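Local coordinates for protein K7 (Vaccinia virus WR, PDB 3JRV) that binds the human DEAD-box RNA helicase DDX3 as a Bcl-2-like virulence factor, blocking IRF3 activation, and also targets TRAF6 and IRAK2 to prevent NF-kappa-B activation, at residues I34-R37 against N38-V42; R66-G69 against I70-N74; I117-S120 against R121-S124; G126-T129 against D130-D134. All coordinates share one frame; numbering follows the deposited sequence.

Contact 1: residues I34-R37 against N38-V42; sequences ITWR and NHVIV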
ATOM      1  N   ILE A  34       1.482   3.289  -0.611  1.00  7.12           N
ATOM      2  CA  ILE A  34       1.026   2.681  -1.865  1.00  7.53           C
ATOM      3  C   ILE A  34       1.399   3.589  -3.056  1.00  9.22           C
ATOM      4  O   ILE A  34       1.862   3.105  -4.121  1.00  9.65           O
ATOM      5  CB  ILE A  34      -0.508   2.417  -1.812  1.00  7.78           C
ATOM      6  CG1 ILE A  34      -0.805   1.329  -0.745  1.00  7.65           C
ATOM      7  CG2 ILE A  34      -1.036   2.074  -3.230  1.00  9.88           C
ATOM      8  CD1 ILE A  34      -0.053   0.002  -0.961  1.00  8.97           C
ATOM      9  N   THR A  35       1.287   4.900  -2.868  1.00  7.84           N
ATOM     10  CA  THR A  35       1.781   5.812  -3.927  1.00  7.93           C
ATOM     11  C   THR A  35       3.300   5.694  -4.140  1.00  8.14           C
ATOM     12  O   THR A  35       3.803   5.595  -5.265  1.00  7.72           O
ATOM     13  CB  THR A  35       1.450   7.248  -3.573  1.00  7.35           C
ATOM     14  OG1 THR A  35       0.029   7.401  -3.585  1.00 10.35           O
ATOM     15  CG2 THR A  35       2.148   8.216  -4.561  1.00 10.09           C
ATOM     16  N   TRP A  36       4.054   5.611  -3.050  1.00  7.24           N
ATOM     17  CA  TRP A  36       5.497   5.521  -3.138  1.00  8.25           C
ATOM     18  C   TRP A  36       5.946   4.287  -3.957  1.00  8.46           C
ATOM     19  O   TRP A  36       6.923   4.366  -4.703  1.00  8.04           O
ATOM     20  CB  TRP A  36       6.078   5.499  -1.711  1.00  7.96           C
ATOM     21  CG  TRP A  36       7.590   5.434  -1.690  1.00  8.03           C
ATOM     22  CD1 TRP A  36       8.473   6.510  -1.773  1.00  8.96           C
ATOM     23  CD2 TRP A  36       8.401   4.278  -1.456  1.00  7.58           C
ATOM     24  NE1 TRP A  36       9.772   6.069  -1.649  1.00 14.10           N
ATOM     25  CE2 TRP A  36       9.760   4.707  -1.441  1.00 12.86           C
ATOM     26  CE3 TRP A  36       8.110   2.915  -1.215  1.00 10.16           C
ATOM     27  CZ2 TRP A  36      10.825   3.817  -1.213  1.00 11.75           C
ATOM     28  CZ3 TRP A  36       9.176   2.021  -1.000  1.00 11.04           C
ATOM     29  CH2 TRP A  36      10.519   2.480  -0.993  1.00 11.54           C
ATOM     30  N   ARG A  37       5.277   3.135  -3.806  1.00  7.61           N
ATOM     31  CA  ARG A  37       5.717   1.933  -4.551  1.00  6.73           C
ATOM     32  C   ARG A  37       5.577   2.162  -6.078  1.00  7.30           C
ATOM     33  O   ARG A  37       6.252   1.496  -6.847  1.00  9.28           O
ATOM     34  CB  ARG A  37       4.875   0.701  -4.136  1.00  7.63           C
ATOM     35  CG  ARG A  37       5.219   0.278  -2.657  1.00  7.52           C
ATOM     36  CD  ARG A  37       6.678  -0.225  -2.519  1.00  8.21           C
ATOM     37  NE  ARG A  37       6.953  -1.385  -3.383  1.00  9.78           N
ATOM     38  CZ  ARG A  37       6.725  -2.668  -3.063  1.00 13.31           C
ATOM     39  NH1 ARG A  37       6.137  -3.002  -1.911  1.00 12.43           N
ATOM     40  NH2 ARG A  37       6.997  -3.634  -3.950  1.00 16.69           N
ATOM     41  N   ASN A  38       4.690   3.061  -6.495  1.00  7.30           N
ATOM     42  CA  ASN A  38       4.610   3.482  -7.934  1.00  7.23           C
ATOM     43  C   ASN A  38       5.680   4.528  -8.245  1.00  9.00           C
ATOM     44  O   ASN A  38       6.453   4.407  -9.211  1.00  9.79           O
ATOM     45  CB  ASN A  38       3.217   4.066  -8.203  1.00  9.34           C
ATOM     46  CG  ASN A  38       3.070   4.558  -9.625  1.00  7.52           C
ATOM     47  OD1 ASN A  38       3.249   5.758  -9.895  1.00  9.71           O
ATOM     48  ND2 ASN A  38       2.741   3.662 -10.529  1.00  9.19           N
ATOM     49  N   HIS A  39       5.695   5.569  -7.425  1.00  7.74           N
ATOM     50  CA  HIS A  39       6.563   6.735  -7.645  1.00  8.86           C
ATOM     51  C   HIS A  39       8.035   6.374  -7.716  1.00  9.76           C
ATOM     52  O   HIS A  39       8.779   6.934  -8.537  1.00 10.27           O
ATOM     53  CB  HIS A  39       6.305   7.727  -6.504  1.00  8.29           C
ATOM     54  CG  HIS A  39       6.947   9.066  -6.699  1.00  8.58           C
ATOM     55  ND1 HIS A  39       8.245   9.320  -6.316  1.00 12.20           N
ATOM     56  CD2 HIS A  39       6.421  10.251  -7.101  1.00  9.28           C
ATOM     57  CE1 HIS A  39       8.513  10.601  -6.532  1.00 11.13           C
ATOM     58  NE2 HIS A  39       7.407  11.196  -6.952  1.00 11.37           N
ATOM     59  N   VAL A  40       8.481   5.460  -6.847  1.00 10.37           N
ATOM     60  CA  VAL A  40       9.889   5.096  -6.758  1.00  9.70           C
ATOM     61  C   VAL A  40      10.341   4.436  -8.061  1.00 10.20           C
ATOM     62  O   VAL A  40      11.490   4.604  -8.460  1.00 12.32           O
ATOM     63  CB  VAL A  40      10.130   4.172  -5.491  1.00 10.12           C
ATOM     64  CG1 VAL A  40       9.603   2.764  -5.771  1.00 12.09           C
ATOM     65  CG2 VAL A  40      11.609   4.167  -5.092  1.00 16.36           C
ATOM     66  N   ILE A  41       9.408   3.771  -8.764  1.00 10.46           N
ATOM     67  CA  ILE A  41       9.736   3.154 -10.079  1.00  9.94           C
ATOM     68  C   ILE A  41       9.633   4.210 -11.207  1.00 11.43           C
ATOM     69  O   ILE A  41      10.567   4.355 -12.031  1.00 13.08           O
ATOM     70  CB  ILE A  41       8.773   1.988 -10.410  1.00 11.12           C
ATOM     71  CG1 ILE A  41       8.829   0.885  -9.347  1.00 13.82           C
ATOM     72  CG2 ILE A  41       9.096   1.396 -11.796  1.00 11.90           C
ATOM     73  CD1 ILE A  41      10.213   0.334  -9.057  1.00 16.13           C
ATOM     74  N   VAL A  42       8.538   4.971 -11.223  1.00 11.04           N
ATOM     75  CA  VAL A  42       8.259   6.006 -12.254  1.00 10.37           C
ATOM     76  C   VAL A  42       9.408   7.025 -12.366  1.00 11.02           C
ATOM     77  O   VAL A  42       9.810   7.417 -13.493  1.00 13.33           O
ATOM     78  CB  VAL A  42       6.893   6.705 -11.966  1.00 10.32           C
ATOM     79  CG1 VAL A  42       6.639   7.920 -12.901  1.00 11.02           C
ATOM     80  CG2 VAL A  42       5.775   5.681 -12.165  1.00 12.42           C
TER
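T35 and H39 are joined by a regular helical bond: H39 N donates to T35 O over 2.9 Å with an N-H...O angle of 173°. The next step follows the same i to i+4 rule, V40 N reaching W36 O at 2.9 Å, while N38 N makes a weak additional bond to T35 O. Both segments belong to the closing turns of helix 26-42. On this frame W36 and V40, one turn apart, bring their side chains together. The indole CG stands anti to the backbone N (chi1 -179°), and V40 lies over one face of the ring: its CB is 4.3 Å from the centroid of the five-membered ring, a CH-pi contact, and its CG2 reaches CZ2 of W36 at 4.0 Å. Residues of this helix pack inside the all-helical Bcl-2-like fold, and Y54 meets the indole edge-to-face. The guanidinium of R37 turns from the segment to Y33, D61 and E110; this buried charge is thus probably balanced by the two carboxylates. N38 OD1 bonds the hydroxyl of Y7, and ND2 the carbonyls of T109 and I117; the residue also packs on an aromatic side chain of the bound DDX3 peptide.

Contact 2: residues R66-G69 against I70-N74; sequences RYYG and IDKIN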
ATOM      1  N   ARG A  66       2.139 -15.467   0.103  1.00 15.53           N
ATOM      2  CA  ARG A  66       1.697 -16.603   0.927  1.00 17.59           C
ATOM      3  C   ARG A  66       0.193 -16.809   0.825  1.00 18.11           C
ATOM      4  O   ARG A  66      -0.268 -17.965   0.796  1.00 20.83           O
ATOM      5  CB  ARG A  66       2.053 -16.395   2.398  1.00 19.66           C
ATOM      6  CG  ARG A  66       3.433 -16.776   2.860  1.00 26.52           C
ATOM      7  CD  ARG A  66       3.591 -16.495   4.377  1.00 29.49           C
ATOM      8  NE  ARG A  66       4.949 -16.051   4.670  1.00 34.00           N
ATOM      9  CZ  ARG A  66       5.327 -14.796   4.910  1.00 38.49           C
ATOM     10  NH1 ARG A  66       4.435 -13.826   5.104  1.00 38.28           N
ATOM     11  NH2 ARG A  66       6.620 -14.535   5.073  1.00 43.51           N
ATOM     12  N   TYR A  67      -0.574 -15.712   0.811  1.00 17.18           N
ATOM     13  CA  TYR A  67      -2.044 -15.739   0.993  1.00 17.17           C
ATOM     14  C   TYR A  67      -2.710 -16.180  -0.311  1.00 18.31           C
ATOM     15  O   TYR A  67      -3.622 -17.026  -0.295  1.00 21.05           O
ATOM     16  CB  TYR A  67      -2.525 -14.334   1.384  1.00 15.30           C
ATOM     17  CG  TYR A  67      -3.999 -14.205   1.766  1.00 17.76           C
ATOM     18  CD1 TYR A  67      -4.440 -14.618   3.007  1.00 21.97           C
ATOM     19  CD2 TYR A  67      -4.932 -13.720   0.860  1.00 23.31           C
ATOM     20  CE1 TYR A  67      -5.796 -14.517   3.353  1.00 26.48           C
ATOM     21  CE2 TYR A  67      -6.273 -13.573   1.204  1.00 27.85           C
ATOM     22  CZ  TYR A  67      -6.700 -13.994   2.440  1.00 27.76           C
ATOM     23  OH  TYR A  67      -8.031 -13.828   2.771  1.00 34.25           O
ATOM     24  N   TYR A  68      -2.234 -15.622  -1.432  1.00 18.49           N
ATOM     25  CA  TYR A  68      -2.880 -15.757  -2.751  1.00 19.70           C
ATOM     26  C   TYR A  68      -2.151 -16.740  -3.669  1.00 18.00           C
ATOM     27  O   TYR A  68      -2.801 -17.392  -4.509  1.00 18.92           O
ATOM     28  CB  TYR A  68      -2.936 -14.400  -3.452  1.00 20.70           C
ATOM     29  CG  TYR A  68      -4.026 -13.499  -2.919  1.00 26.25           C
ATOM     30  CD1 TYR A  68      -5.356 -13.932  -2.940  1.00 32.43           C
ATOM     31  CD2 TYR A  68      -3.723 -12.268  -2.336  1.00 28.96           C
ATOM     32  CE1 TYR A  68      -6.361 -13.152  -2.442  1.00 36.55           C
ATOM     33  CE2 TYR A  68      -4.745 -11.458  -1.832  1.00 35.95           C
ATOM     34  CZ  TYR A  68      -6.057 -11.915  -1.911  1.00 39.31           C
ATOM     35  OH  TYR A  68      -7.112 -11.173  -1.440  1.00 44.35           O
ATOM     36  N   GLY A  69      -0.824 -16.824  -3.521  1.00 18.27           N
ATOM     37  CA  GLY A  69       0.060 -17.487  -4.503  1.00 17.34           C
ATOM     38  C   GLY A  69       0.346 -16.601  -5.702  1.00 16.75           C
ATOM     39  O   GLY A  69      -0.418 -15.671  -5.978  1.00 17.87           O
ATOM     40  N   ILE A  70       1.474 -16.833  -6.384  1.00 17.78           N
ATOM     41  CA  ILE A  70       1.958 -15.840  -7.344  1.00 18.48           C
ATOM     42  C   ILE A  70       1.088 -15.815  -8.601  1.00 19.58           C
ATOM     43  O   ILE A  70       0.855 -14.744  -9.150  1.00 20.03           O
ATOM     44  CB  ILE A  70       3.463 -15.993  -7.668  1.00 21.08           C
ATOM     45  CG1 ILE A  70       3.995 -14.809  -8.515  1.00 21.59           C
ATOM     46  CG2 ILE A  70       3.723 -17.352  -8.301  1.00 22.02           C
ATOM     47  CD1 ILE A  70       4.039 -13.444  -7.806  1.00 23.97           C
ATOM     48  N   ASP A  71       0.512 -16.956  -8.977  1.00 20.54           N
ATOM     49  CA  ASP A  71      -0.393 -16.959 -10.121  1.00 21.64           C
ATOM     50  C   ASP A  71      -1.645 -16.105  -9.900  1.00 22.41           C
ATOM     51  O   ASP A  71      -2.055 -15.362 -10.801  1.00 23.44           O
ATOM     52  CB  ASP A  71      -0.762 -18.402 -10.539  1.00 23.48           C
ATOM     53  CG  ASP A  71       0.427 -19.184 -11.092  1.00 28.31           C
ATOM     54  OD1 ASP A  71       1.356 -18.569 -11.685  1.00 29.87           O
ATOM     55  OD2 ASP A  71       0.376 -20.434 -11.007  1.00 35.84           O
ATOM     56  N   LYS A  72      -2.251 -16.208  -8.708  1.00 20.52           N
ATOM     57  CA  LYS A  72      -3.454 -15.454  -8.404  1.00 21.77           C
ATOM     58  C   LYS A  72      -3.075 -13.982  -8.285  1.00 21.61           C
ATOM     59  O   LYS A  72      -3.824 -13.083  -8.701  1.00 20.86           O
ATOM     60  CB  LYS A  72      -4.112 -15.991  -7.121  1.00 22.37           C
ATOM     61  CG  LYS A  72      -5.381 -15.230  -6.689  1.00 24.42           C
ATOM     62  CD  LYS A  72      -6.535 -15.452  -7.662  1.00 31.43           C
ATOM     63  CE  LYS A  72      -7.809 -14.785  -7.165  1.00 43.08           C
ATOM     64  NZ  LYS A  72      -8.374 -15.410  -5.926  1.00 48.27           N
ATOM     65  N   ILE A  73      -1.909 -13.714  -7.689  1.00 20.39           N
ATOM     66  CA  ILE A  73      -1.440 -12.331  -7.684  1.00 20.94           C
ATOM     67  C   ILE A  73      -1.378 -11.729  -9.077  1.00 22.03           C
ATOM     68  O   ILE A  73      -1.881 -10.631  -9.304  1.00 23.06           O
ATOM     69  CB  ILE A  73      -0.098 -12.161  -6.955  1.00 19.33           C
ATOM     70  CG1 ILE A  73      -0.343 -12.299  -5.459  1.00 22.32           C
ATOM     71  CG2 ILE A  73       0.527 -10.801  -7.312  1.00 21.59           C
ATOM     72  CD1 ILE A  73       0.931 -12.396  -4.643  1.00 25.02           C
ATOM     73  N   ASN A  74      -0.715 -12.437  -9.995  1.00 21.77           N
ATOM     74  CA  ASN A  74      -0.565 -11.976 -11.372  1.00 24.08           C
ATOM     75  C   ASN A  74      -1.941 -11.789 -11.999  1.00 25.09           C
ATOM     76  O   ASN A  74      -2.212 -10.752 -12.614  1.00 27.29           O
ATOM     77  CB  ASN A  74       0.336 -12.942 -12.130  1.00 22.91           C
ATOM     78  CG  ASN A  74       1.794 -12.759 -11.753  1.00 25.63           C
ATOM     79  OD1 ASN A  74       2.160 -11.725 -11.189  1.00 25.99           O
ATOM     80  ND2 ASN A  74       2.624 -13.782 -12.000  1.00 24.07           N
TER
HETATM   81  O   HOH W   1      -2.017 -18.607  -6.971  1.00 23.38           O
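K72 meets Y68 one turn earlier, across the junction where helix 60-68 gives way to helix 70-80. The lysine chain sets out from its CB, 3.2 Å from Y68 O, and a chi1 of 178° swings CG away from its own backbone N. That places CG beside the tyrosine, 4.0 Å from Y68 CD1, with an approach oblique to the ring. The chain then bends at chi2, runs straight through chi3 and bends again at chi4 before it ends at NZ; the lysine's touch on the ring is made by CG. I73, the residue after K72, adds an apolar touch, I73 CG1 lying 3.9 Å from Y68 CB, and both Y68 and I73 pack on I104 of helix 95-114. Between the helices stands G69, the first residue to leave the helical conformation and at the same time the N-cap of the next helix. Its positive phi of 79° turns the chain, and its O accepts a hydrogen bond from I73 N at 3.0 Å, the donor in the carbonyl plane. A water bridges the break, donating to Y68 O at 2.9 Å and accepting from K72 N at 3.0 Å. The chemistry implies a joint in which water serves a carbonyl ending one helix and an N-H opening the next, while apolar carbons face helix 95-114.

Contact 3: residues I117-S120 against R121-S124; sequences ISES and RFQS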
ATOM      1  N   ILE A 117       2.869   3.414 -16.121  1.00 13.27           N
ATOM      2  CA  ILE A 117       1.537   3.848 -15.792  1.00 13.43           C
ATOM      3  C   ILE A 117       1.573   4.493 -14.416  1.00 12.80           C
ATOM      4  O   ILE A 117       2.188   3.924 -13.489  1.00 14.18           O
ATOM      5  CB  ILE A 117       0.578   2.661 -15.762  1.00 12.18           C
ATOM      6  CG1 ILE A 117       0.354   2.135 -17.196  1.00 16.00           C
ATOM      7  CG2 ILE A 117      -0.748   3.123 -15.224  1.00 13.06           C
ATOM      8  CD1 ILE A 117      -0.375   0.785 -17.226  1.00 18.84           C
ATOM      9  N   SER A 118       0.932   5.649 -14.263  1.00 10.65           N
ATOM     10  CA  SER A 118       0.922   6.330 -12.959  1.00 12.79           C
ATOM     11  C   SER A 118      -0.345   7.153 -12.791  1.00 12.92           C
ATOM     12  O   SER A 118      -1.385   6.612 -12.353  1.00 12.65           O
ATOM     13  CB  SER A 118       2.198   7.192 -12.759  1.00 13.60           C
ATOM     14  OG  SER A 118       2.332   8.183 -13.770  1.00 13.80           O
ATOM     15  N   GLU A 119      -0.341   8.407 -13.261  1.00 11.32           N
ATOM     16  CA  GLU A 119      -1.437   9.310 -12.975  1.00 13.84           C
ATOM     17  C   GLU A 119      -2.779   8.895 -13.578  1.00 13.09           C
ATOM     18  O   GLU A 119      -3.827   9.251 -13.045  1.00 15.75           O
ATOM     19  CB  GLU A 119      -1.068  10.732 -13.434  1.00 12.80           C
ATOM     20  CG  GLU A 119       0.278  11.130 -12.862  1.00 17.14           C
ATOM     21  CD  GLU A 119       0.620  12.571 -13.162  1.00 20.19           C
ATOM     22  OE1 GLU A 119      -0.261  13.424 -12.964  1.00 26.17           O
ATOM     23  OE2 GLU A 119       1.753  12.810 -13.603  1.00 26.29           O
ATOM     24  N   SER A 120      -2.746   8.142 -14.673  1.00 11.72           N
ATOM     25  CA  SER A 120      -3.984   7.749 -15.341  1.00 12.06           C
ATOM     26  C   SER A 120      -4.781   6.762 -14.485  1.00 14.04           C
ATOM     27  O   SER A 120      -5.979   6.571 -14.722  1.00 16.59           O
ATOM     28  CB  SER A 120      -3.700   7.145 -16.732  1.00 13.66           C
ATOM     29  OG  SER A 120      -3.107   5.865 -16.561  1.00 15.45           O
ATOM     30  N   ARG A 121      -4.156   6.214 -13.440  1.00 12.24           N
ATOM     31  CA  ARG A 121      -4.849   5.260 -12.533  1.00 13.06           C
ATOM     32  C   ARG A 121      -4.976   5.770 -11.111  1.00 12.69           C
ATOM     33  O   ARG A 121      -5.362   5.003 -10.173  1.00 12.93           O
ATOM     34  CB  ARG A 121      -4.112   3.907 -12.500  1.00 15.12           C
ATOM     35  CG  ARG A 121      -3.982   3.253 -13.866  1.00 18.10           C
ATOM     36  CD  ARG A 121      -5.302   2.790 -14.421  1.00 24.16           C
ATOM     37  NE  ARG A 121      -5.040   1.741 -15.404  1.00 31.43           N
ATOM     38  CZ  ARG A 121      -4.524   1.961 -16.614  1.00 34.99           C
ATOM     39  NH1 ARG A 121      -4.282   3.206 -17.036  1.00 36.70           N
ATOM     40  NH2 ARG A 121      -4.281   0.936 -17.428  1.00 32.46           N
ATOM     41  N   PHE A 122      -4.721   7.061 -10.931  1.00 12.72           N
ATOM     42  CA  PHE A 122      -5.058   7.644  -9.625  1.00 12.74           C
ATOM     43  C   PHE A 122      -6.551   7.432  -9.323  1.00 12.60           C
ATOM     44  O   PHE A 122      -7.424   7.402 -10.231  1.00 15.57           O
ATOM     45  CB  PHE A 122      -4.770   9.147  -9.585  1.00 13.47           C
ATOM     46  CG  PHE A 122      -3.308   9.528  -9.588  1.00 11.48           C
ATOM     47  CD1 PHE A 122      -2.307   8.653  -9.171  1.00 13.51           C
ATOM     48  CD2 PHE A 122      -2.971  10.852  -9.872  1.00 14.29           C
ATOM     49  CE1 PHE A 122      -0.968   9.066  -9.108  1.00 12.78           C
ATOM     50  CE2 PHE A 122      -1.630  11.279  -9.800  1.00 13.76           C
ATOM     51  CZ  PHE A 122      -0.631  10.399  -9.417  1.00 13.47           C
ATOM     52  N   GLN A 123      -6.840   7.308  -8.028  1.00 13.40           N
ATOM     53  CA  GLN A 123      -8.221   7.201  -7.518  1.00 15.39           C
ATOM     54  C   GLN A 123      -8.958   6.005  -8.079  1.00 15.01           C
ATOM     55  O   GLN A 123     -10.157   6.106  -8.368  1.00 21.17           O
ATOM     56  CB  GLN A 123      -9.009   8.510  -7.726  1.00 16.10           C
ATOM     57  CG  GLN A 123      -8.372   9.701  -6.993  1.00 21.70           C
ATOM     58  CD  GLN A 123      -9.101  11.008  -7.270  1.00 34.49           C
ATOM     59  OE1 GLN A 123      -9.695  11.173  -8.339  1.00 39.55           O
ATOM     60  NE2 GLN A 123      -8.991  11.970  -6.357  1.00 37.77           N
ATOM     61  N   SER A 124      -8.242   4.907  -8.317  1.00 16.19           N
ATOM     62  CA  SER A 124      -8.867   3.753  -8.944  1.00 17.43           C
ATOM     63  C   SER A 124      -8.944   2.470  -8.133  1.00 16.68           C
ATOM     64  O   SER A 124      -9.622   1.531  -8.555  1.00 18.14           O
ATOM     65  CB  SER A 124      -8.243   3.488 -10.316  1.00 20.49           C
ATOM     66  OG  SER A 124      -6.989   2.885 -10.156  1.00 17.98           O
TER
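E119 and F122 meet in a CH-pi contact: E119 CA lies over the centre of the phenyl ring, 3.6 Å from its centroid and 5° off the ring normal. The glutamate side chain continues alongside, pointing the same way, with CG 3.6 Å from CE2 of F122, and its carboxylate plane is turned 29° from that of the ring. A second packing pair crosses at an angle. I117 CG2 meets CG of R121 at 3.5 Å and sits over one face of the guanidinium, offset toward its rim. The bend of the arginine at chi2 (-68°) carries this group back past the isoleucine, and places NH1 2.9 Å from S120 OG. Among the hydrogen bonds, R121 N donates to S118 O at 3.0 Å and F122 N to E119 O at 3.2 Å, successive i to i+3 links of 3-10 kind, with donors above the carbonyl planes. A type II beta turn from R121 to S124 follows, and the hydroxyl of S124 donates to R121 O at 2.7 Å. Q123, within that turn, bonds to the backbone of the bound DDX3 peptide, and F122 meets one of its aromatic side chains edge-to-face, so the turn forms part of the peptide-binding surface. The segments lie in the loop that leads from helix 95-114 to helix 128-131: I117 packs on W112 of the former, R121 makes a cation-pi contact with that same indole, and S118 rests against N38 and V42 of helix 26-42.

Contact 4: residues G126-T129 against D130-D134; sequences GNIT and DLMTD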
ATOM      1  N   GLY A 126     -10.177   1.683  -5.149  1.00 15.26           N
ATOM      2  CA  GLY A 126     -11.248   1.525  -4.155  1.00 14.33           C
ATOM      3  C   GLY A 126     -11.000   2.432  -2.963  1.00 13.58           C
ATOM      4  O   GLY A 126     -10.044   3.207  -2.954  1.00 14.41           O
ATOM      5  N   ASN A 127     -11.881   2.364  -1.969  1.00 13.73           N
ATOM      6  CA  ASN A 127     -11.897   3.348  -0.873  1.00 14.80           C
ATOM      7  C   ASN A 127     -11.007   2.881   0.254  1.00 12.88           C
ATOM      8  O   ASN A 127     -11.229   1.788   0.811  1.00 13.91           O
ATOM      9  CB  ASN A 127     -13.318   3.515  -0.329  1.00 17.63           C
ATOM     10  CG  ASN A 127     -14.321   4.009  -1.360  1.00 21.05           C
ATOM     11  OD1 ASN A 127     -15.486   3.585  -1.343  1.00 29.32           O
ATOM     12  ND2 ASN A 127     -13.926   4.951  -2.188  1.00 17.75           N
ATOM     13  N   ILE A 128      -9.949   3.645   0.540  1.00 14.49           N
ATOM     14  CA  ILE A 128      -9.092   3.300   1.664  1.00 12.89           C
ATOM     15  C   ILE A 128      -9.892   3.244   2.953  1.00 13.70           C
ATOM     16  O   ILE A 128      -9.562   2.460   3.845  1.00 14.78           O
ATOM     17  CB  ILE A 128      -7.874   4.200   1.775  1.00 13.95           C
ATOM     18  CG1 ILE A 128      -6.766   3.492   2.573  1.00 16.01           C
ATOM     19  CG2 ILE A 128      -8.235   5.573   2.336  1.00 14.41           C
ATOM     20  CD1 ILE A 128      -5.464   4.269   2.512  1.00 17.20           C
ATOM     21  N   THR A 129     -10.917   4.078   3.061  1.00 14.12           N
ATOM     22  CA  THR A 129     -11.704   4.097   4.315  1.00 16.15           C
ATOM     23  C   THR A 129     -12.557   2.822   4.456  1.00 16.82           C
ATOM     24  O   THR A 129     -12.947   2.425   5.571  1.00 21.09           O
ATOM     25  CB  THR A 129     -12.576   5.348   4.468  1.00 19.36           C
ATOM     26  OG1 THR A 129     -13.437   5.499   3.333  1.00 24.84           O
ATOM     27  CG2 THR A 129     -11.735   6.566   4.616  1.00 20.80           C
ATOM     28  N   ASP A 130     -12.816   2.137   3.348  1.00 16.65           N
ATOM     29  CA  ASP A 130     -13.497   0.831   3.422  1.00 16.95           C
ATOM     30  C   ASP A 130     -12.546  -0.236   3.993  1.00 17.93           C
ATOM     31  O   ASP A 130     -12.956  -1.123   4.752  1.00 20.45           O
ATOM     32  CB  ASP A 130     -14.016   0.368   2.045  1.00 19.35           C
ATOM     33  CG  ASP A 130     -15.282   1.088   1.588  1.00 23.53           C
ATOM     34  OD1 ASP A 130     -15.960   1.744   2.413  1.00 25.43           O
ATOM     35  OD2 ASP A 130     -15.593   0.988   0.367  1.00 23.42           O
ATOM     36  N   LEU A 131     -11.266  -0.141   3.644  1.00 13.96           N
ATOM     37  CA  LEU A 131     -10.260  -1.099   4.070  1.00 14.28           C
ATOM     38  C   LEU A 131      -9.865  -0.821   5.510  1.00 15.63           C
ATOM     39  O   LEU A 131      -9.790  -1.761   6.349  1.00 17.10           O
ATOM     40  CB  LEU A 131      -9.016  -0.982   3.176  1.00 15.92           C
ATOM     41  CG  LEU A 131      -7.896  -1.992   3.466  1.00 15.22           C
ATOM     42  CD1 LEU A 131      -8.367  -3.455   3.334  1.00 16.85           C
ATOM     43  CD2 LEU A 131      -6.696  -1.761   2.568  1.00 16.15           C
HETATM   44  N   MSE A 132      -9.616   0.452   5.807  1.00 14.85           N
HETATM   45  CA  MSE A 132      -9.008   0.815   7.089  1.00 13.16           C
HETATM   46  C   MSE A 132     -10.118   1.185   8.069  1.00 14.57           C
HETATM   47  O   MSE A 132     -10.221   2.323   8.529  1.00 16.21           O
HETATM   48  CB  MSE A 132      -8.008   1.976   6.913  1.00 13.89           C
HETATM   49  CG  MSE A 132      -6.770   1.605   6.040  1.00 18.64           C
HETATM   50 SE   MSE A 132      -5.840  -0.146   6.293  0.60 17.35          SE
HETATM   51  CE  MSE A 132      -5.370   0.056   8.157  1.00 15.83           C
ATOM     52  N   THR A 133     -10.929   0.192   8.427  1.00 15.00           N
ATOM     53  CA  THR A 133     -11.879   0.325   9.549  1.00 14.02           C
ATOM     54  C   THR A 133     -11.084   0.569  10.826  1.00 14.30           C
ATOM     55  O   THR A 133      -9.883   0.263  10.891  1.00 12.84           O
ATOM     56  CB  THR A 133     -12.646  -1.002   9.768  1.00 13.65           C
ATOM     57  OG1 THR A 133     -11.712  -2.073   9.987  1.00 14.26           O
ATOM     58  CG2 THR A 133     -13.468  -1.357   8.545  1.00 19.08           C
ATOM     59  N   ASP A 134     -11.772   0.957  11.901  1.00 14.42           N
ATOM     60  CA  ASP A 134     -11.051   1.140  13.177  1.00 15.03           C
ATOM     61  C   ASP A 134     -10.353  -0.150  13.633  1.00 14.47           C
ATOM     62  O   ASP A 134      -9.219  -0.119  14.109  1.00 12.19           O
ATOM     63  CB  ASP A 134     -12.007   1.673  14.255  1.00 15.76           C
ATOM     64  CG  ASP A 134     -12.267   3.166  14.132  1.00 26.77           C
ATOM     65  OD1 ASP A 134     -11.384   3.878  13.613  1.00 33.42           O
ATOM     66  OD2 ASP A 134     -13.362   3.632  14.548  1.00 32.04           O
TER
HETATM   67  O   HOH W   2     -13.901   0.266  -2.084  1.00 21.87           O
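A chi1 of -158° turns I128 CG1 away from its backbone N, and M132 CG lies opposite its own carbonyl carbon (chi1 -65°), settings that bring the two chains together at 3.9 Å between I128 CG1 and M132 CG. The two side chains cross obliquely at helix 128-131, a short turn of the Bcl-2-like fold, M132 being the first residue beyond it. M132 N closes the turn on I128 O at 2.8 Å, with an N-H...O angle of 158°; the other bonds, from D130 N and L131 N to N127 O and from L131 N to I128 O, are weak. M132, modelled as selenomethionine, is the centre of an inverse gamma turn. Its chain, bent at chi2 and chi3, enters the interior between helices 26-42, 95-114 and 134-148, and L131 packs on L98 and T101 of helix 95-114. At the other end N127 is the N-cap residue, and its side chain lies alongside that of D130, N127 CB being 3.5 Å from D130 OD2. The start of this helix also meets the bound DDX3 peptide: I128 N and T129 OG1 each hydrogen-bond an acidic side chain, an arrangement in which the helix N terminus would probably favour the negative charge. G126 adds backbone bonds to the same peptide. Beside the N-cap, a water accepts from N127 N at 2.9 Å and donates to D130 OD2 at 3.1 Å.

Overall arrangement
From the N terminus, contact 1 comes first, in the last turns of helix 26-42. Contact 2 joins helices 60-68 and 70-80, about 21 Å away between centres, with no touch. After helix 95-114 the chain passes through contact 3 and, one residue on, contact 4. Each contact joins consecutive residues and therefore closes no long loop; all four follow one another in series, so none nests in or crosses another. Contacts 1 and 3 meet in space, N38 and V42 against I117 and S118, tying the loop after helix 95-114 to helix 26-42. Contacts 1 and 4 lie on opposite sides of the chain's centre; with contact 3, both touch the bound peptide.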